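Transcriptional regulator, LacI family (Corynebacterium glutamicum, PDB 3H5T) activates, in an inositol-dependent way, the gene for inositol phosphate synthase by binding a palindromic promoter motif, and regulates other genes most likely serving cell-wall and mycothiol synthesis. Local coordinates at residues Gly193-Arg198 against Val272-Asp277; Pro243-Trp248 against Glu264-Leu269; His254-Ala259 against Val283-Lys288; Leu279-Leu284 against Leu310-Thr315. All coordinates share one frame; numbering follows the deposited sequence.

Contact 1: residues Gly193-Arg198 against Val272-Asp277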
loop_
_atom_site.group_PDB
_atom_site.type_symbol
_atom_site.label_atom_id
_atom_site.label_comp_id
_atom_site.label_asym_id
_atom_site.label_seq_id
_atom_site.Cartn_x
_atom_site.Cartn_y
_atom_site.Cartn_z
ATOM N N GLY A 193 -23.169 -6.170 -0.215
ATOM C CA GLY A 193 -22.760 -5.362 -1.345
ATOM C C GLY A 193 -21.242 -5.292 -1.300
ATOM O O GLY A 193 -20.651 -5.500 -0.240
ATOM N N ILE A 194 -20.607 -5.011 -2.436
ATOM C CA ILE A 194 -19.150 -4.918 -2.502
ATOM C C ILE A 194 -18.729 -3.588 -3.120
ATOM O O ILE A 194 -19.390 -3.096 -4.028
ATOM C CB ILE A 194 -18.556 -6.066 -3.346
ATOM C CG1 ILE A 194 -18.838 -7.412 -2.666
ATOM C CG2 ILE A 194 -17.065 -5.867 -3.524
ATOM C CD1 ILE A 194 -18.365 -8.628 -3.451
ATOM N N LEU A 195 -17.643 -3.007 -2.615
ATOM C CA LEU A 195 -17.121 -1.745 -3.137
ATOM C C LEU A 195 -15.663 -1.935 -3.542
ATOM O O LEU A 195 -14.899 -2.594 -2.834
ATOM C CB LEU A 195 -17.214 -0.631 -2.086
ATOM C CG LEU A 195 -18.620 -0.121 -1.774
ATOM C CD1 LEU A 195 -18.573 0.950 -0.698
ATOM C CD2 LEU A 195 -19.233 0.432 -3.038
ATOM N N SER A 196 -15.278 -1.351 -4.673
ATOM C CA SER A 196 -13.912 -1.472 -5.176
ATOM C C SER A 196 -13.382 -0.194 -5.775
ATOM O O SER A 196 -14.144 0.728 -6.090
ATOM C CB SER A 196 -13.837 -2.544 -6.267
ATOM O OG SER A 196 -13.882 -3.846 -5.715
ATOM N N ILE A 197 -12.065 -0.141 -5.938
ATOM C CA ILE A 197 -11.446 1.004 -6.589
ATOM C C ILE A 197 -11.140 0.553 -8.027
ATOM O O ILE A 197 -11.583 -0.521 -8.433
ATOM C CB ILE A 197 -10.179 1.504 -5.829
ATOM C CG1 ILE A 197 -9.225 0.358 -5.501
ATOM C CG2 ILE A 197 -10.605 2.198 -4.540
ATOM C CD1 ILE A 197 -7.917 0.843 -4.930
ATOM N N ARG A 198 -10.396 1.345 -8.792
ATOM C CA ARG A 198 -10.117 1.033 -10.201
ATOM C C ARG A 198 -9.926 -0.428 -10.612
ATOM O O ARG A 198 -9.013 -1.104 -10.150
ATOM C CB ARG A 198 -8.924 1.841 -10.695
ATOM C CG ARG A 198 -8.856 1.965 -12.215
ATOM C CD ARG A 198 -7.762 2.927 -12.627
ATOM N NE ARG A 198 -7.835 4.172 -11.860
ATOM C CZ ARG A 198 -6.814 4.684 -11.176
ATOM N NH1 ARG A 198 -5.643 4.069 -11.164
ATOM N NH2 ARG A 198 -6.967 5.804 -10.490
ATOM N N VAL A 272 -21.556 -4.385 3.900
ATOM C CA VAL A 272 -20.790 -3.935 2.744
ATOM C C VAL A 272 -19.321 -4.312 2.905
ATOM O O VAL A 272 -18.664 -3.868 3.850
ATOM C CB VAL A 272 -20.881 -2.399 2.563
ATOM C CG1 VAL A 272 -19.832 -1.920 1.560
ATOM C CG2 VAL A 272 -22.276 -2.012 2.089
ATOM N N LEU A 273 -18.812 -5.137 1.992
ATOM C CA LEU A 273 -17.408 -5.540 2.034
ATOM C C LEU A 273 -16.604 -4.670 1.075
ATOM O O LEU A 273 -16.891 -4.623 -0.117
ATOM C CB LEU A 273 -17.247 -7.018 1.646
ATOM C CG LEU A 273 -15.800 -7.526 1.581
ATOM C CD1 LEU A 273 -15.746 -8.996 1.922
ATOM C CD2 LEU A 273 -15.212 -7.262 0.205
ATOM N N CYS A 274 -15.602 -3.981 1.609
ATOM C CA CYS A 274 -14.744 -3.109 0.819
ATOM C C CYS A 274 -13.416 -3.765 0.483
ATOM O O CYS A 274 -12.865 -4.531 1.268
ATOM C CB CYS A 274 -14.467 -1.814 1.575
ATOM S SG CYS A 274 -15.920 -0.865 1.925
ATOM N N THR A 275 -12.896 -3.423 -0.683
ATOM C CA THR A 275 -11.636 -3.941 -1.172
ATOM C C THR A 275 -10.455 -3.175 -0.565
ATOM O O THR A 275 -9.311 -3.655 -0.578
ATOM C CB THR A 275 -11.595 -3.825 -2.703
ATOM O OG1 THR A 275 -12.431 -4.841 -3.274
ATOM C CG2 THR A 275 -10.189 -3.971 -3.221
ATOM N N VAL A 276 -10.741 -1.993 -0.025
ATOM C CA VAL A 276 -9.701 -1.160 0.566
ATOM C C VAL A 276 -10.270 -0.299 1.710
ATOM O O VAL A 276 -11.385 0.205 1.598
ATOM C CB VAL A 276 -9.065 -0.273 -0.548
ATOM C CG1 VAL A 276 -9.277 1.207 -0.262
ATOM C CG2 VAL A 276 -7.605 -0.605 -0.685
ATOM N N ASP A 277 -9.514 -0.142 2.803
ATOM C CA ASP A 277 -9.975 0.648 3.956
ATOM C C ASP A 277 -10.577 1.998 3.575
ATOM O O ASP A 277 -11.579 2.422 4.159
ATOM C CB ASP A 277 -8.837 0.914 4.950
ATOM C CG ASP A 277 -8.501 -0.288 5.812
ATOM O OD1 ASP A 277 -9.229 -1.304 5.762
ATOM O OD2 ASP A 277 -7.496 -0.204 6.553
#
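Gly193 and Leu273 begin the backbone hydrogen bonds of a parallel strand pair. Leu273 N donates to Gly193 O at 2.9 Å, and Leu273 O in turn accepts Leu195 N at 3.1 Å. Leu195 O then receives Thr275 N, again at 3.1 Å. Ile194 adds a weaker C-H...O contact, its CA lying 3.3 Å from Leu273 O.

A side-chain hydrogen bond follows: Ser196 OG and Thr275 OG1 are 3.0 Å apart. With chi1 of -76° and -75°, each hydroxyl stands opposite its own carbonyl carbon, and the two meet beside helix 221-235, whose Gln221 touches both residues. Short hydroxyl side chains suit this buried spot because each can act as donor or acceptor to the other while adding little bulk.

Apolar contacts fill the sheet face under helices 252-265 and 277-289. There Leu195 CD1 rests 3.9 Å from Val272 CG1 and 4.1 Å from Cys274 SG. Ile194 and Leu273 turn to the other face, where Leu273 packs on Ala228 of helix 221-235.

Polar backbone bonds thus set the pairing of two inner strands, while the greasy side chains serve the helices on both faces, as expected of the open alpha/beta sheet in LacI-type ligand-binding domains.

Contact 2: residues Pro243-Trp248 against Glu264-Leu269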
loop_
_atom_site.group_PDB
_atom_site.type_symbol
_atom_site.label_atom_id
_atom_site.label_comp_id
_atom_site.label_asym_id
_atom_site.label_seq_id
_atom_site.Cartn_x
_atom_site.Cartn_y
_atom_site.Cartn_z
ATOM N N PRO A 243 -24.584 -6.819 -5.496
ATOM C CA PRO A 243 -24.197 -5.622 -6.248
ATOM C C PRO A 243 -22.735 -5.229 -6.010
ATOM O O PRO A 243 -22.218 -5.363 -4.902
ATOM C CB PRO A 243 -25.178 -4.575 -5.740
ATOM C CG PRO A 243 -25.385 -4.989 -4.318
ATOM C CD PRO A 243 -25.536 -6.484 -4.424
ATOM N N ILE A 244 -22.084 -4.740 -7.061
ATOM C CA ILE A 244 -20.683 -4.337 -6.995
ATOM C C ILE A 244 -20.460 -2.961 -7.617
ATOM O O ILE A 244 -20.607 -2.795 -8.823
ATOM C CB ILE A 244 -19.791 -5.367 -7.733
ATOM C CG1 ILE A 244 -19.889 -6.726 -7.034
ATOM C CG2 ILE A 244 -18.345 -4.882 -7.779
ATOM C CD1 ILE A 244 -19.211 -7.852 -7.779
ATOM N N MET A 245 -20.106 -1.975 -6.799
ATOM C CA MET A 245 -19.850 -0.638 -7.319
ATOM C C MET A 245 -18.381 -0.245 -7.188
ATOM O O MET A 245 -17.661 -0.754 -6.330
ATOM C CB MET A 245 -20.745 0.393 -6.623
ATOM C CG MET A 245 -22.228 0.214 -6.955
ATOM S SD MET A 245 -23.141 1.753 -6.977
ATOM C CE MET A 245 -24.708 1.164 -7.573
ATOM N N GLU A 246 -17.946 0.671 -8.047
ATOM C CA GLU A 246 -16.559 1.112 -8.059
ATOM C C GLU A 246 -16.390 2.614 -8.264
ATOM O O GLU A 246 -17.296 3.295 -8.740
ATOM C CB GLU A 246 -15.806 0.353 -9.166
ATOM C CG GLU A 246 -15.000 1.213 -10.144
ATOM C CD GLU A 246 -14.393 0.406 -11.288
ATOM O OE1 GLU A 246 -15.094 -0.461 -11.850
ATOM O OE2 GLU A 246 -13.221 0.646 -11.640
ATOM N N CYS A 247 -15.228 3.124 -7.864
ATOM C CA CYS A 247 -14.893 4.522 -8.076
ATOM C C CYS A 247 -13.520 4.503 -8.733
ATOM O O CYS A 247 -12.524 4.084 -8.137
ATOM C CB CYS A 247 -14.901 5.329 -6.762
ATOM S SG CYS A 247 -13.875 4.774 -5.393
ATOM N N TRP A 248 -13.484 4.919 -9.991
ATOM C CA TRP A 248 -12.248 4.920 -10.761
ATOM C C TRP A 248 -11.126 5.687 -10.061
ATOM O O TRP A 248 -9.972 5.253 -10.052
ATOM C CB TRP A 248 -12.513 5.511 -12.137
ATOM C CG TRP A 248 -11.550 5.053 -13.165
ATOM C CD1 TRP A 248 -11.482 3.816 -13.721
ATOM C CD2 TRP A 248 -10.525 5.834 -13.781
ATOM N NE1 TRP A 248 -10.476 3.775 -14.656
ATOM C CE2 TRP A 248 -9.870 5.002 -14.711
ATOM C CE3 TRP A 248 -10.093 7.161 -13.635
ATOM C CZ2 TRP A 248 -8.804 5.450 -15.501
ATOM C CZ3 TRP A 248 -9.030 7.608 -14.419
ATOM C CH2 TRP A 248 -8.398 6.750 -15.341
ATOM N N GLU A 264 -27.940 3.797 -1.358
ATOM C CA GLU A 264 -29.128 4.530 -1.769
ATOM C C GLU A 264 -29.868 3.684 -2.809
ATOM O O GLU A 264 -31.095 3.709 -2.886
ATOM C CB GLU A 264 -28.707 5.873 -2.373
ATOM C CG GLU A 264 -29.517 7.065 -1.917
ATOM C CD GLU A 264 -28.849 8.380 -2.268
ATOM O OE1 GLU A 264 -28.435 8.553 -3.436
ATOM O OE2 GLU A 264 -28.740 9.244 -1.375
ATOM N N THR A 265 -29.104 2.930 -3.596
ATOM C CA THR A 265 -29.650 2.068 -4.636
ATOM C C THR A 265 -30.147 0.724 -4.091
ATOM O O THR A 265 -31.148 0.176 -4.566
ATOM C CB THR A 265 -28.596 1.821 -5.728
ATOM O OG1 THR A 265 -28.244 3.074 -6.329
ATOM C CG2 THR A 265 -29.132 0.886 -6.800
ATOM N N HIS A 266 -29.441 0.188 -3.101
ATOM C CA HIS A 266 -29.825 -1.079 -2.487
ATOM C C HIS A 266 -29.965 -0.848 -0.973
ATOM O O HIS A 266 -29.080 -1.210 -0.194
ATOM C CB HIS A 266 -28.764 -2.154 -2.768
ATOM C CG HIS A 266 -28.464 -2.351 -4.223
ATOM N ND1 HIS A 266 -27.619 -1.523 -4.931
ATOM C CD2 HIS A 266 -28.898 -3.283 -5.105
ATOM C CE1 HIS A 266 -27.544 -1.935 -6.184
ATOM N NE2 HIS A 266 -28.311 -3.002 -6.317
ATOM N N PRO A 267 -31.087 -0.238 -0.544
ATOM C CA PRO A 267 -31.362 0.060 0.869
ATOM C C PRO A 267 -31.557 -1.169 1.752
ATOM O O PRO A 267 -31.533 -1.078 2.981
ATOM C CB PRO A 267 -32.625 0.922 0.800
ATOM C CG PRO A 267 -32.559 1.538 -0.566
ATOM C CD PRO A 267 -32.119 0.368 -1.403
ATOM N N ASP A 268 -31.751 -2.315 1.118
ATOM C CA ASP A 268 -31.962 -3.561 1.836
ATOM C C ASP A 268 -30.672 -4.235 2.319
ATOM O O ASP A 268 -30.722 -5.151 3.140
ATOM C CB ASP A 268 -32.742 -4.522 0.941
ATOM C CG ASP A 268 -32.135 -4.643 -0.446
ATOM O OD1 ASP A 268 -32.067 -3.616 -1.161
ATOM O OD2 ASP A 268 -31.721 -5.762 -0.821
ATOM N N LEU A 269 -29.520 -3.786 1.816
ATOM C CA LEU A 269 -28.239 -4.376 2.207
ATOM C C LEU A 269 -27.978 -4.272 3.707
ATOM O O LEU A 269 -28.234 -3.238 4.334
ATOM C CB LEU A 269 -27.077 -3.723 1.441
ATOM C CG LEU A 269 -26.947 -3.956 -0.073
ATOM C CD1 LEU A 269 -25.793 -3.131 -0.607
ATOM C CD2 LEU A 269 -26.726 -5.432 -0.371
#
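With its CG anti to the carbonyl carbon, beside the backbone N (chi1 -55°), His266 lays one face of its ring against the CB-CG side of Pro243, whose own ring is tilted to it. Met245 reaches the same imidazole by an extended chain, though its second torsion falls short of anti, and CE comes to the ring's edge, 4.4 Å from His266 CE1.

The face contact is a CH-pi interaction. Pro243 CB lies 3.7 Å from the centroid of the His266 ring, close to the ring normal but shifted toward the rim; proline suits the place because its rigid ring offers C-H groups to an aromatic face. Pro243 CG also meets Leu269 CD1 at 4.2 Å. The methionine methyl also touches Thr265, Met245 CE lying 4.2 Å from OG1, a hydroxyl bonded to Glu261 O. A weak bond from His266 ND1 to Leu262 O ties the imidazole to its helix.

His266 to Leu269 form a type I turn (Leu269 N to His266 O, 3.3 Å) after helix 252-265. That helix connects strands 244-247 and 271-274 in a beta-alpha-beta crossover, both strands parallel to strand 192-197 between them, and Met245 runs beneath its Val258 and Leu262.

Contact 3: residues His254-Ala259 against Val283-Lys288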
loop_
_atom_site.group_PDB
_atom_site.type_symbol
_atom_site.label_atom_id
_atom_site.label_comp_id
_atom_site.label_asym_id
_atom_site.label_seq_id
_atom_site.Cartn_x
_atom_site.Cartn_y
_atom_site.Cartn_z
ATOM N N HIS A 254 -14.807 10.693 -3.711
ATOM C CA HIS A 254 -15.339 9.634 -4.561
ATOM C C HIS A 254 -15.730 8.424 -3.718
ATOM O O HIS A 254 -16.702 7.735 -4.036
ATOM C CB HIS A 254 -14.309 9.204 -5.609
ATOM C CG HIS A 254 -14.184 10.146 -6.767
ATOM N ND1 HIS A 254 -14.093 11.513 -6.613
ATOM C CD2 HIS A 254 -14.079 9.911 -8.097
ATOM C CE1 HIS A 254 -13.935 12.079 -7.795
ATOM N NE2 HIS A 254 -13.921 11.129 -8.713
ATOM N N ASN A 255 -14.972 8.158 -2.654
ATOM C CA ASN A 255 -15.275 7.028 -1.777
ATOM C C ASN A 255 -16.645 7.250 -1.149
ATOM O O ASN A 255 -17.408 6.313 -0.944
ATOM C CB ASN A 255 -14.237 6.885 -0.655
ATOM C CG ASN A 255 -12.858 6.532 -1.167
ATOM O OD1 ASN A 255 -12.711 5.878 -2.209
ATOM N ND2 ASN A 255 -11.836 6.945 -0.431
ATOM N N PHE A 256 -16.933 8.509 -0.838
ATOM C CA PHE A 256 -18.203 8.909 -0.242
ATOM C C PHE A 256 -19.333 8.700 -1.257
ATOM O O PHE A 256 -20.316 8.013 -0.984
ATOM C CB PHE A 256 -18.137 10.386 0.155
ATOM C CG PHE A 256 -19.430 10.933 0.676
ATOM C CD1 PHE A 256 -19.719 10.893 2.034
ATOM C CD2 PHE A 256 -20.364 11.488 -0.196
ATOM C CE1 PHE A 256 -20.928 11.400 2.519
ATOM C CE2 PHE A 256 -21.571 11.997 0.273
ATOM C CZ PHE A 256 -21.857 11.956 1.632
ATOM N N GLU A 257 -19.174 9.301 -2.428
ATOM C CA GLU A 257 -20.162 9.195 -3.487
ATOM C C GLU A 257 -20.512 7.742 -3.792
ATOM O O GLU A 257 -21.669 7.346 -3.686
ATOM C CB GLU A 257 -19.638 9.862 -4.761
ATOM C CG GLU A 257 -19.339 11.354 -4.648
ATOM C CD GLU A 257 -20.581 12.201 -4.444
ATOM O OE1 GLU A 257 -21.677 11.789 -4.885
ATOM O OE2 GLU A 257 -20.460 13.296 -3.855
ATOM N N VAL A 258 -19.516 6.945 -4.168
ATOM C CA VAL A 258 -19.764 5.548 -4.498
ATOM C C VAL A 258 -20.462 4.799 -3.359
ATOM O O VAL A 258 -21.193 3.837 -3.601
ATOM C CB VAL A 258 -18.451 4.809 -4.886
ATOM C CG1 VAL A 258 -17.661 4.419 -3.645
ATOM C CG2 VAL A 258 -18.781 3.582 -5.720
ATOM N N ALA A 259 -20.250 5.238 -2.123
ATOM C CA ALA A 259 -20.888 4.589 -0.979
ATOM C C ALA A 259 -22.355 5.019 -0.896
ATOM O O ALA A 259 -23.236 4.215 -0.602
ATOM C CB ALA A 259 -20.165 4.952 0.304
ATOM N N VAL A 283 -17.826 4.838 3.477
ATOM C CA VAL A 283 -19.086 4.241 3.898
ATOM C C VAL A 283 -19.461 4.753 5.286
ATOM O O VAL A 283 -20.647 4.875 5.611
ATOM C CB VAL A 283 -18.995 2.699 3.974
ATOM C CG1 VAL A 283 -20.270 2.138 4.560
ATOM C CG2 VAL A 283 -18.751 2.117 2.596
ATOM N N LEU A 284 -18.451 5.041 6.105
ATOM C CA LEU A 284 -18.686 5.545 7.459
ATOM C C LEU A 284 -19.045 7.023 7.393
ATOM O O LEU A 284 -19.943 7.487 8.100
ATOM C CB LEU A 284 -17.446 5.333 8.332
ATOM C CG LEU A 284 -17.101 3.864 8.616
ATOM C CD1 LEU A 284 -15.725 3.744 9.270
ATOM C CD2 LEU A 284 -18.177 3.268 9.497
ATOM N N GLU A 285 -18.348 7.757 6.534
ATOM C CA GLU A 285 -18.617 9.172 6.374
ATOM C C GLU A 285 -20.002 9.328 5.762
ATOM O O GLU A 285 -20.664 10.342 5.977
ATOM C CB GLU A 285 -17.570 9.822 5.472
ATOM C CG GLU A 285 -17.611 11.347 5.484
ATOM C CD GLU A 285 -16.518 11.970 4.633
ATOM O OE1 GLU A 285 -15.349 11.528 4.740
ATOM O OE2 GLU A 285 -16.824 12.908 3.865
ATOM N N TYR A 286 -20.444 8.326 4.999
ATOM C CA TYR A 286 -21.772 8.394 4.391
ATOM C C TYR A 286 -22.856 8.036 5.400
ATOM O O TYR A 286 -23.856 8.738 5.504
ATOM C CB TYR A 286 -21.922 7.462 3.185
ATOM C CG TYR A 286 -23.375 7.352 2.789
ATOM C CD1 TYR A 286 -24.062 8.461 2.296
ATOM C CD2 TYR A 286 -24.102 6.186 3.036
ATOM C CE1 TYR A 286 -25.438 8.419 2.069
ATOM C CE2 TYR A 286 -25.484 6.136 2.811
ATOM C CZ TYR A 286 -26.137 7.258 2.332
ATOM O OH TYR A 286 -27.491 7.228 2.129
ATOM N N LEU A 287 -22.674 6.931 6.115
ATOM C CA LEU A 287 -23.650 6.528 7.123
ATOM C C LEU A 287 -23.868 7.711 8.068
ATOM O O LEU A 287 -25.001 8.043 8.430
ATOM C CB LEU A 287 -23.141 5.330 7.922
ATOM C CG LEU A 287 -23.122 3.954 7.257
ATOM C CD1 LEU A 287 -22.590 2.924 8.253
ATOM C CD2 LEU A 287 -24.519 3.572 6.794
ATOM N N LYS A 288 -22.764 8.352 8.441
ATOM C CA LYS A 288 -22.786 9.496 9.340
ATOM C C LYS A 288 -23.618 10.680 8.838
ATOM O O LYS A 288 -24.220 11.402 9.631
ATOM C CB LYS A 288 -21.351 9.953 9.607
ATOM C CG LYS A 288 -21.235 11.137 10.545
ATOM C CD LYS A 288 -19.805 11.312 11.027
ATOM C CE LYS A 288 -19.696 12.472 12.002
ATOM N NZ LYS A 288 -18.278 12.785 12.343
#
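Glu285 OE1 forms a salt bridge with Arg252, and its OE2 lies against the phenyl ring, 4.0 Å from Phe256 CD1. Carboxylate and phenyl planes are turned 41° apart, and the two side chains cross at about a right angle. The extended glutamate passes across the end of the ring near CD1 on its way to Arg252, so one residue offers methylenes to the phenyl group and charge to the arginine.

Phe256 is the large element of the contact. Its CG stands anti to the backbone N (chi1 175°), which swings the ring across to the other helix. There CE1 lies 3.6 Å from Glu285 O, a carbonyl oxygen in the plane of the ring at its edge, where the weakly positive aromatic hydrogens point. The same CE1 is 4.1 Å from Tyr286 CB, and Phe256 CZ sits at the edge of the tyrosine ring, 4.2 Å from CD1.

One turn further along, Ala259 fills the place where the backbones come near: its CB is 3.8 Å from Val283 CA and 4.2 Å from Tyr286 CB. A methyl group is small enough for axes only 8.2 Å apart, crossing at -62°.

Helices 252-265 and 277-289 thus lie together on one face of the five-stranded sheet. Val258 faces Met245 and Cys247 of strand 244-247, Val283 reaches Leu195 of strand 192-197, and Tyr286 also packs on Lys260 and Leu263 of helix 252-265.

Contact 4: residues Leu279-Leu284 against Leu310-Thr315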
loop_
_atom_site.group_PDB
_atom_site.type_symbol
_atom_site.label_atom_id
_atom_site.label_comp_id
_atom_site.label_asym_id
_atom_site.label_seq_id
_atom_site.Cartn_x
_atom_site.Cartn_y
_atom_site.Cartn_z
ATOM N N LEU A 279 -12.331 2.891 1.155
ATOM C CA LEU A 279 -13.730 2.715 0.783
ATOM C C LEU A 279 -14.614 2.545 2.012
ATOM O O LEU A 279 -15.742 3.045 2.050
ATOM C CB LEU A 279 -13.892 1.506 -0.140
ATOM C CG LEU A 279 -13.438 1.653 -1.591
ATOM C CD1 LEU A 279 -13.523 0.302 -2.265
ATOM C CD2 LEU A 279 -14.310 2.662 -2.324
ATOM N N ALA A 280 -14.106 1.827 3.009
ATOM C CA ALA A 280 -14.862 1.621 4.236
ATOM C C ALA A 280 -15.101 2.972 4.910
ATOM O O ALA A 280 -16.171 3.213 5.446
ATOM C CB ALA A 280 -14.104 0.678 5.184
ATOM N N PHE A 281 -14.110 3.858 4.876
ATOM C CA PHE A 281 -14.273 5.169 5.495
ATOM C C PHE A 281 -15.253 6.051 4.740
ATOM O O PHE A 281 -15.864 6.946 5.326
ATOM C CB PHE A 281 -12.917 5.865 5.647
ATOM C CG PHE A 281 -12.145 5.387 6.834
ATOM C CD1 PHE A 281 -12.426 5.879 8.097
ATOM C CD2 PHE A 281 -11.210 4.367 6.706
ATOM C CE1 PHE A 281 -11.793 5.359 9.222
ATOM C CE2 PHE A 281 -10.571 3.837 7.821
ATOM C CZ PHE A 281 -10.865 4.332 9.083
ATOM N N GLY A 282 -15.401 5.796 3.445
ATOM C CA GLY A 282 -16.344 6.555 2.652
ATOM C C GLY A 282 -17.736 6.088 3.033
ATOM O O GLY A 282 -18.700 6.836 2.934
ATOM N N VAL A 283 -17.826 4.838 3.477
ATOM C CA VAL A 283 -19.086 4.241 3.898
ATOM C C VAL A 283 -19.461 4.753 5.286
ATOM O O VAL A 283 -20.647 4.875 5.611
ATOM C CB VAL A 283 -18.995 2.699 3.974
ATOM C CG1 VAL A 283 -20.270 2.138 4.560
ATOM C CG2 VAL A 283 -18.751 2.117 2.596
ATOM N N LEU A 284 -18.451 5.041 6.105
ATOM C CA LEU A 284 -18.686 5.545 7.459
ATOM C C LEU A 284 -19.045 7.023 7.393
ATOM O O LEU A 284 -19.943 7.487 8.100
ATOM C CB LEU A 284 -17.446 5.333 8.332
ATOM C CG LEU A 284 -17.101 3.864 8.616
ATOM C CD1 LEU A 284 -15.725 3.744 9.270
ATOM C CD2 LEU A 284 -18.177 3.268 9.497
ATOM N N LEU A 310 -7.396 1.077 12.310
ATOM C CA LEU A 310 -7.203 0.508 13.635
ATOM C C LEU A 310 -7.698 1.389 14.790
ATOM O O LEU A 310 -8.116 0.877 15.820
ATOM C CB LEU A 310 -5.723 0.143 13.819
ATOM C CG LEU A 310 -5.337 -1.233 13.256
ATOM C CD1 LEU A 310 -5.817 -1.386 11.826
ATOM C CD2 LEU A 310 -3.830 -1.409 13.336
ATOM N N ALA A 311 -7.657 2.705 14.618
ATOM C CA ALA A 311 -8.129 3.628 15.650
ATOM C C ALA A 311 -9.649 3.537 15.795
ATOM O O ALA A 311 -10.189 3.683 16.895
ATOM C CB ALA A 311 -7.733 5.051 15.298
ATOM N N ARG A 312 -10.335 3.317 14.676
ATOM C CA ARG A 312 -11.790 3.187 14.666
ATOM C C ARG A 312 -12.104 1.738 14.994
ATOM O O ARG A 312 -13.253 1.367 15.195
ATOM C CB ARG A 312 -12.348 3.518 13.274
ATOM C CG ARG A 312 -13.466 4.561 13.263
ATOM C CD ARG A 312 -14.862 3.978 13.018
ATOM N NE ARG A 312 -15.225 2.946 13.983
ATOM C CZ ARG A 312 -16.457 2.475 14.151
ATOM N NH1 ARG A 312 -17.460 2.945 13.424
ATOM N NH2 ARG A 312 -16.683 1.516 15.040
ATOM N N ASP A 313 -11.059 0.923 15.054
ATOM C CA ASP A 313 -11.206 -0.501 15.313
ATOM C C ASP A 313 -12.150 -1.077 14.268
ATOM O O ASP A 313 -13.141 -1.730 14.589
ATOM C CB ASP A 313 -11.759 -0.766 16.713
ATOM C CG ASP A 313 -11.672 -2.231 17.090
ATOM O OD1 ASP A 313 -10.580 -2.815 16.935
ATOM O OD2 ASP A 313 -12.685 -2.804 17.537
ATOM N N LEU A 314 -11.827 -0.807 13.012
ATOM C CA LEU A 314 -12.605 -1.279 11.870
ATOM C C LEU A 314 -12.290 -2.749 11.630
ATOM O O LEU A 314 -11.141 -3.165 11.767
ATOM C CB LEU A 314 -12.205 -0.483 10.625
ATOM C CG LEU A 314 -12.832 -0.821 9.272
ATOM C CD1 LEU A 314 -14.219 -0.218 9.248
ATOM C CD2 LEU A 314 -11.980 -0.254 8.115
ATOM N N THR A 315 -13.298 -3.543 11.286
ATOM C CA THR A 315 -13.049 -4.949 10.989
ATOM C C THR A 315 -12.323 -4.876 9.650
ATOM O O THR A 315 -12.828 -4.255 8.712
ATOM C CB THR A 315 -14.353 -5.725 10.817
ATOM O OG1 THR A 315 -15.123 -5.632 12.020
ATOM C CG2 THR A 315 -14.062 -7.178 10.515
#
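Leu314 points its two methyl branches at helix 277-289, and three side chains receive them. CD2 comes to 3.7 Å from Ala280 CB, while CD1 meets Leu284 CD1 at 4.2 Å. The ring of Phe281 approaches obliquely, with CE2 4.3 Å from Leu314 CD2. Alanine suits the position closest to leucine because its lone methyl lets the branched end come down near the helix, whereas Phe281 and Leu284 are long enough to reach it from farther along.

Just before Leu314 the short helix 307-311 ends in a Schellman motif, which turns the chain. Asp313, with a phi of 56°, is the C-prime residue: Leu314 N turns back to Ala309 O, and Asp313 N makes a weak bond to Leu310 O. The chain then enters strand 316-318.

Arg312 lies alongside this apolar group. Its chain bends at chi2 (-106°) and chi3 (57°), so that CG and CD lead the contact and the guanidinium only grazes Leu284. CG is 4.4 Å from Phe281 CE1, and CD is 3.9 Å from Leu284 CD1, the leucine lying at a slant to the arginine chain. Farther out, Arg312 NH1 passes 4.0 Å from Leu284 CD2 and makes a weak hydrogen bond to Ala294 O. Leu300 of edge strand 299-302 touches Ala280, Leu284 and Leu314 from the sheet.

All four contacts belong to one half of the ligand-binding domain, the part built on the five-stranded sheet. Contact 1 pairs strands 192-197 and 271-274 within it, and contact 2, about 10 Å away between centres, lies at neighbouring strand 244-247. Along the chain, contact 2 is nested inside the loop closed by contact 1. Contact 3 joins helices 252-265 and 277-289 over the sheet, about 11 Å centre to centre from contacts 1, 2 and 4. Contact 4 shares helix 277-289 with it and carries the packing outward, its centre about 17 Å from that of contact 2. Sheet, covering helices and connecting turns are therefore tied into one continuous core, in which successive strands and helices alternate.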